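Farnesyltransferase, putative (Trypanosoma cruzi, PDB 3WCA) probably catalyses the magnesium-dependent, NAD(P)H-requiring condensation of two farnesyl diphosphate molecules to squalene, the first committed step towards sterols. Local coordinates at residues R224-K229 with L250-A255; L147-E152 with Y157-H162. The protein carries 1 engineered substitution. All blocks are in the same frame, centred on the assembly; numbering follows the deposited sequence.

Contact 1: residues R224-K229 with L250-A255; sequences REIWEK and LNAMVA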
# COMPACT_ATOMS: atom_id res chain seq x y z
N ARG A 224 15.37 -6.54 -9.74
CA ARG A 224 16.21 -7.20 -10.74
C ARG A 224 16.39 -8.67 -10.36
O ARG A 224 16.31 -9.55 -11.21
CB ARG A 224 17.58 -6.51 -10.80
CG ARG A 224 18.60 -7.20 -11.69
CD ARG A 224 19.96 -6.52 -11.60
NE ARG A 224 19.93 -5.20 -12.21
CZ ARG A 224 19.99 -4.97 -13.51
NH1 ARG A 224 20.09 -5.99 -14.35
NH2 ARG A 224 19.92 -3.72 -13.97
N GLU A 225 16.62 -8.93 -9.08
CA GLU A 225 16.81 -10.30 -8.63
C GLU A 225 15.72 -11.22 -9.18
O GLU A 225 15.96 -12.40 -9.42
CB GLU A 225 16.82 -10.38 -7.10
CG GLU A 225 17.30 -11.74 -6.59
CD GLU A 225 17.23 -11.88 -5.08
OE1 GLU A 225 17.44 -10.88 -4.37
OE2 GLU A 225 16.98 -13.00 -4.60
N ILE A 226 14.52 -10.68 -9.39
CA ILE A 226 13.44 -11.50 -9.91
C ILE A 226 13.31 -11.44 -11.43
O ILE A 226 13.20 -12.47 -12.10
CB ILE A 226 12.07 -11.13 -9.25
CG1 ILE A 226 12.08 -11.56 -7.78
CG2 ILE A 226 10.91 -11.81 -9.99
CD1 ILE A 226 10.77 -11.32 -7.04
N TRP A 227 13.35 -10.24 -12.01
CA TRP A 227 13.20 -10.17 -13.45
C TRP A 227 14.39 -10.59 -14.32
O TRP A 227 14.21 -10.95 -15.48
CB TRP A 227 12.70 -8.78 -13.90
CG TRP A 227 13.55 -7.58 -13.55
CD1 TRP A 227 13.29 -6.65 -12.58
CD2 TRP A 227 14.70 -7.10 -14.26
NE1 TRP A 227 14.19 -5.63 -12.64
CE2 TRP A 227 15.07 -5.87 -13.67
CE3 TRP A 227 15.45 -7.58 -15.34
CZ2 TRP A 227 16.17 -5.12 -14.12
CZ3 TRP A 227 16.54 -6.83 -15.79
CH2 TRP A 227 16.88 -5.61 -15.18
N GLU A 228 15.60 -10.56 -13.77
CA GLU A 228 16.77 -10.93 -14.57
C GLU A 228 16.81 -12.41 -14.95
O GLU A 228 17.67 -12.85 -15.72
CB GLU A 228 18.07 -10.53 -13.85
CG GLU A 228 18.50 -11.42 -12.70
CD GLU A 228 19.78 -10.90 -12.06
OE1 GLU A 228 20.63 -10.33 -12.79
OE2 GLU A 228 19.96 -11.07 -10.84
N LYS A 229 15.84 -13.17 -14.44
CA LYS A 229 15.73 -14.59 -14.71
C LYS A 229 14.89 -14.82 -15.97
O LYS A 229 14.79 -15.95 -16.47
CB LYS A 229 15.03 -15.31 -13.55
CG LYS A 229 15.70 -15.18 -12.19
CD LYS A 229 14.96 -16.06 -11.18
CE LYS A 229 15.67 -16.11 -9.82
NZ LYS A 229 15.70 -14.79 -9.14
N LEU A 250 5.77 -12.01 -14.40
CA LEU A 250 4.58 -11.48 -13.74
C LEU A 250 4.12 -12.52 -12.73
O LEU A 250 3.79 -12.19 -11.58
CB LEU A 250 3.46 -11.24 -14.75
CG LEU A 250 2.01 -11.17 -14.22
CD1 LEU A 250 1.90 -10.05 -13.19
CD2 LEU A 250 1.03 -10.93 -15.37
N ASN A 251 4.11 -13.79 -13.14
CA ASN A 251 3.67 -14.85 -12.23
C ASN A 251 4.60 -15.03 -11.04
O ASN A 251 4.16 -15.39 -9.96
CB ASN A 251 3.50 -16.17 -12.98
CG ASN A 251 2.31 -16.15 -13.90
OD1 ASN A 251 1.43 -15.28 -13.77
ND2 ASN A 251 2.25 -17.09 -14.84
N ALA A 252 5.89 -14.77 -11.25
CA ALA A 252 6.86 -14.90 -10.16
C ALA A 252 6.65 -13.75 -9.19
O ALA A 252 6.91 -13.87 -7.99
CB ALA A 252 8.29 -14.86 -10.71
N MET A 253 6.18 -12.62 -9.69
CA MET A 253 5.93 -11.49 -8.81
C MET A 253 4.74 -11.82 -7.92
O MET A 253 4.78 -11.60 -6.71
CB MET A 253 5.66 -10.23 -9.63
CG MET A 253 6.88 -9.71 -10.37
SD MET A 253 8.17 -8.98 -9.31
CE MET A 253 7.30 -7.57 -8.64
N VAL A 254 3.70 -12.38 -8.54
CA VAL A 254 2.50 -12.77 -7.81
C VAL A 254 2.89 -13.75 -6.70
O VAL A 254 2.50 -13.57 -5.54
CB VAL A 254 1.49 -13.42 -8.77
CG1 VAL A 254 0.33 -14.02 -7.99
CG2 VAL A 254 0.97 -12.38 -9.74
N ALA A 255 3.67 -14.77 -7.05
CA ALA A 255 4.12 -15.76 -6.07
C ALA A 255 4.80 -15.06 -4.90
O ALA A 255 4.63 -15.43 -3.75
CB ALA A 255 5.10 -16.74 -6.72

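Contact 2: residues L147-E152 with Y157-H162; sequences LTRKVE and YDLYCH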
# COMPACT_ATOMS: atom_id res chain seq x y z
N LEU A 147 16.18 7.02 -2.99
CA LEU A 147 16.13 8.07 -3.99
C LEU A 147 17.52 8.10 -4.63
O LEU A 147 17.69 8.58 -5.76
CB LEU A 147 15.84 9.43 -3.35
CG LEU A 147 14.39 9.92 -3.37
CD1 LEU A 147 14.32 11.27 -2.68
CD2 LEU A 147 13.88 10.04 -4.81
N THR A 148 18.50 7.56 -3.91
CA THR A 148 19.87 7.52 -4.38
C THR A 148 20.33 6.13 -4.85
O THR A 148 21.52 5.87 -4.97
CB THR A 148 20.84 8.04 -3.27
OG1 THR A 148 22.20 7.88 -3.70
CG2 THR A 148 20.62 7.29 -1.96
N ARG A 149 19.37 5.24 -5.11
CA ARG A 149 19.70 3.90 -5.59
C ARG A 149 18.50 3.12 -6.11
O ARG A 149 17.35 3.49 -5.85
CB ARG A 149 20.40 3.07 -4.51
CG ARG A 149 19.61 2.88 -3.24
CD ARG A 149 19.92 1.52 -2.64
NE ARG A 149 19.57 1.42 -1.23
CZ ARG A 149 19.36 0.27 -0.60
NH1 ARG A 149 19.44 -0.87 -1.27
NH2 ARG A 149 19.06 0.26 0.70
N LYS A 150 18.77 2.05 -6.84
CA LYS A 150 17.74 1.21 -7.42
C LYS A 150 17.31 0.06 -6.51
O LYS A 150 17.89 -0.17 -5.45
CB LYS A 150 18.22 0.59 -8.74
CG LYS A 150 18.01 1.44 -9.98
CD LYS A 150 19.22 2.30 -10.29
CE LYS A 150 19.02 3.05 -11.61
NZ LYS A 150 20.23 3.83 -11.99
N VAL A 151 16.28 -0.65 -6.94
CA VAL A 151 15.78 -1.80 -6.21
C VAL A 151 16.34 -2.99 -6.97
O VAL A 151 15.76 -3.44 -7.96
CB VAL A 151 14.24 -1.87 -6.22
CG1 VAL A 151 13.77 -3.08 -5.41
CG2 VAL A 151 13.66 -0.60 -5.64
N GLU A 152 17.49 -3.48 -6.53
CA GLU A 152 18.12 -4.60 -7.22
C GLU A 152 17.69 -5.96 -6.69
O GLU A 152 17.33 -6.85 -7.46
CB GLU A 152 19.64 -4.46 -7.13
CG GLU A 152 20.21 -3.18 -7.73
CD GLU A 152 19.90 -3.03 -9.22
OE1 GLU A 152 20.04 -4.02 -9.97
OE2 GLU A 152 19.53 -1.91 -9.65
N TYR A 157 13.56 -4.83 -2.51
CA TYR A 157 12.12 -4.75 -2.80
C TYR A 157 11.34 -4.71 -1.49
O TYR A 157 10.57 -3.79 -1.24
CB TYR A 157 11.72 -5.96 -3.66
CG TYR A 157 10.27 -6.06 -4.10
CD1 TYR A 157 9.57 -4.94 -4.59
CD2 TYR A 157 9.63 -7.30 -4.14
CE1 TYR A 157 8.27 -5.08 -5.12
CE2 TYR A 157 8.34 -7.44 -4.66
CZ TYR A 157 7.67 -6.33 -5.15
OH TYR A 157 6.40 -6.50 -5.69
N ASP A 158 11.56 -5.72 -0.64
CA ASP A 158 10.90 -5.80 0.66
C ASP A 158 11.15 -4.60 1.56
O ASP A 158 10.23 -4.10 2.20
CB ASP A 158 11.35 -7.07 1.39
CG ASP A 158 10.61 -8.29 0.92
OD1 ASP A 158 10.13 -8.29 -0.23
OD2 ASP A 158 10.50 -9.26 1.69
N LEU A 159 12.40 -4.14 1.63
CA LEU A 159 12.71 -3.01 2.49
C LEU A 159 12.05 -1.73 1.99
O LEU A 159 11.52 -0.95 2.79
CB LEU A 159 14.23 -2.81 2.62
CG LEU A 159 14.70 -1.70 3.57
CD1 LEU A 159 14.24 -1.99 5.00
CD2 LEU A 159 16.25 -1.57 3.50
N TYR A 160 12.06 -1.51 0.68
CA TYR A 160 11.43 -0.32 0.13
C TYR A 160 9.91 -0.34 0.41
O TYR A 160 9.31 0.69 0.71
CB TYR A 160 11.67 -0.19 -1.38
CG TYR A 160 10.99 1.02 -1.99
CD1 TYR A 160 11.54 2.30 -1.84
CD2 TYR A 160 9.77 0.89 -2.66
CE1 TYR A 160 10.88 3.42 -2.34
CE2 TYR A 160 9.11 2.01 -3.17
CZ TYR A 160 9.66 3.27 -3.00
OH TYR A 160 9.00 4.38 -3.48
N CYS A 161 9.31 -1.52 0.30
CA CYS A 161 7.88 -1.67 0.57
C CYS A 161 7.63 -1.36 2.03
O CYS A 161 6.60 -0.77 2.38
CB CYS A 161 7.40 -3.09 0.23
SG CYS A 161 7.25 -3.41 -1.55
N HIS A 162 8.57 -1.75 2.88
CA HIS A 162 8.46 -1.51 4.32
C HIS A 162 8.39 -0.01 4.58
O HIS A 162 7.50 0.46 5.30
CB HIS A 162 9.67 -2.10 5.05
CG HIS A 162 9.84 -1.61 6.45
ND1 HIS A 162 8.98 -1.98 7.47
CD2 HIS A 162 10.75 -0.78 7.00
CE1 HIS A 162 9.36 -1.39 8.59
NE2 HIS A 162 10.43 -0.66 8.34

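Contact 1: residues R224-K229 with L250-A255
The backbones of the short helix 224-227 and of helix 243-258 come nearest at I226 and A252, whose CA atoms stand 7.4 Å apart, a spacing bridged by side chains alone. I226 carries the whole of its side of the contact, and A252 and M253 answer it from two successive positions of the longer helix. The touching is done chiefly by the branch methyl CG2 of I226. With CG1 at chi1 -69°, CG2 is the branch anti to the backbone N, and it meets both partners. It lies 4.1 Å from A252 CB, the one side-chain atom of that residue. The same methyl is 4.0 Å from M253 SD. The sulfur is therefore met by both arms of the isoleucine, since I226 CD1 also stands 4.2 Å from M253 SD. M253 reaches this place by folding: it bends at chi2 (-70°) and chi3 (-65°), which puts the sulfur, rather than the terminal methyl, against I226. All these separations are ordinary van der Waals distances, and the buried surface, 117 Å² over both sides, is small.

Elsewhere M253 packs on W222 and on I206 of helix 191-207, while I226 also leans on K154 at the start of helix 154-179. On helix 243-258, N251 is hydrogen-bonded through ND2 to N296 OD1, and A255 packs on helix 347-362. The result is an apolar helix-to-helix contact in the all-helical squalene/phytoene synthase fold, packing the short helix 224-227 against helix 243-258, with the M253 side chain about 14 Å from the bound farnesyl thiodiphosphate, so the contact lies away from the annotated sites.

Contact 2: residues L147-E152 with Y157-H162
V151, in the loop joining helices 126-147 and 154-179, lays one methyl against the first turn of the second helix at Y157, where the two CA atoms are 5.8 Å apart. At Y157 the backbone itself is touched: V151 CG1 stands 3.4 Å from Y157 N and 3.5 Å from Y157 CA. Its nearest side-chain partner there, Y157 CB, is 3.9 Å from V151 CG1. The V151 torsion, chi1 -179°, holds CG1 anti to the backbone N and pointing at the helix. The Y157 ring leads elsewhere, toward K202 and I205 of helix 191-207, so the valine meets the base of the tyrosine and not its aromatic face.

Two residues on, L159 directs its CB toward the loop and offers CD2 to the R149 guanidinium, with R149 NH2 at 4.4 Å and an oblique approach. The touch is slight; the charge of R149 is met by salt bridges from NH2 to D145 and from NH1 to D156, which tie the arginine to the ends of both flanking helices.

Y160 also points its CB toward the loop, with Y160 CB 4.7 Å from V151 CG2 at the nearest. Its hydroxyl is hydrogen-bonded to E71 OE2, and its ring meets F146 edge-to-face. E71 is a magnesium ligand with D68 and D72, making Y160 a second-shell neighbour of the metal. The contact thus closes the helix-loop-helix connection beside the aspartate-rich magnesium site of a squalene/phytoene synthase, with the V151 side chain about 10 Å from the bound magnesium ion.

From the N terminus, contact 2 comes first: residues 147-152 leave helix 126-147 and fold back onto 157-162, closing a short loop with four residues between the segments. Contact 1 follows in series, 224-229 meeting 250-255 across a loop of twenty residues; the two loops neither nest nor cross. Their centres lie 15 Å apart, yet they are joined directly. E152 of contact 2 takes the R224 side chain in a salt bridge, and its carbonyl O probably accepts a hydrogen bond from E225 N at 2.7 Å. M253 CE packs 3.3 Å from Y157 OH. The loop 147-152 is thereby tied to helix 224-227, and helix 154-179 to helix 243-258.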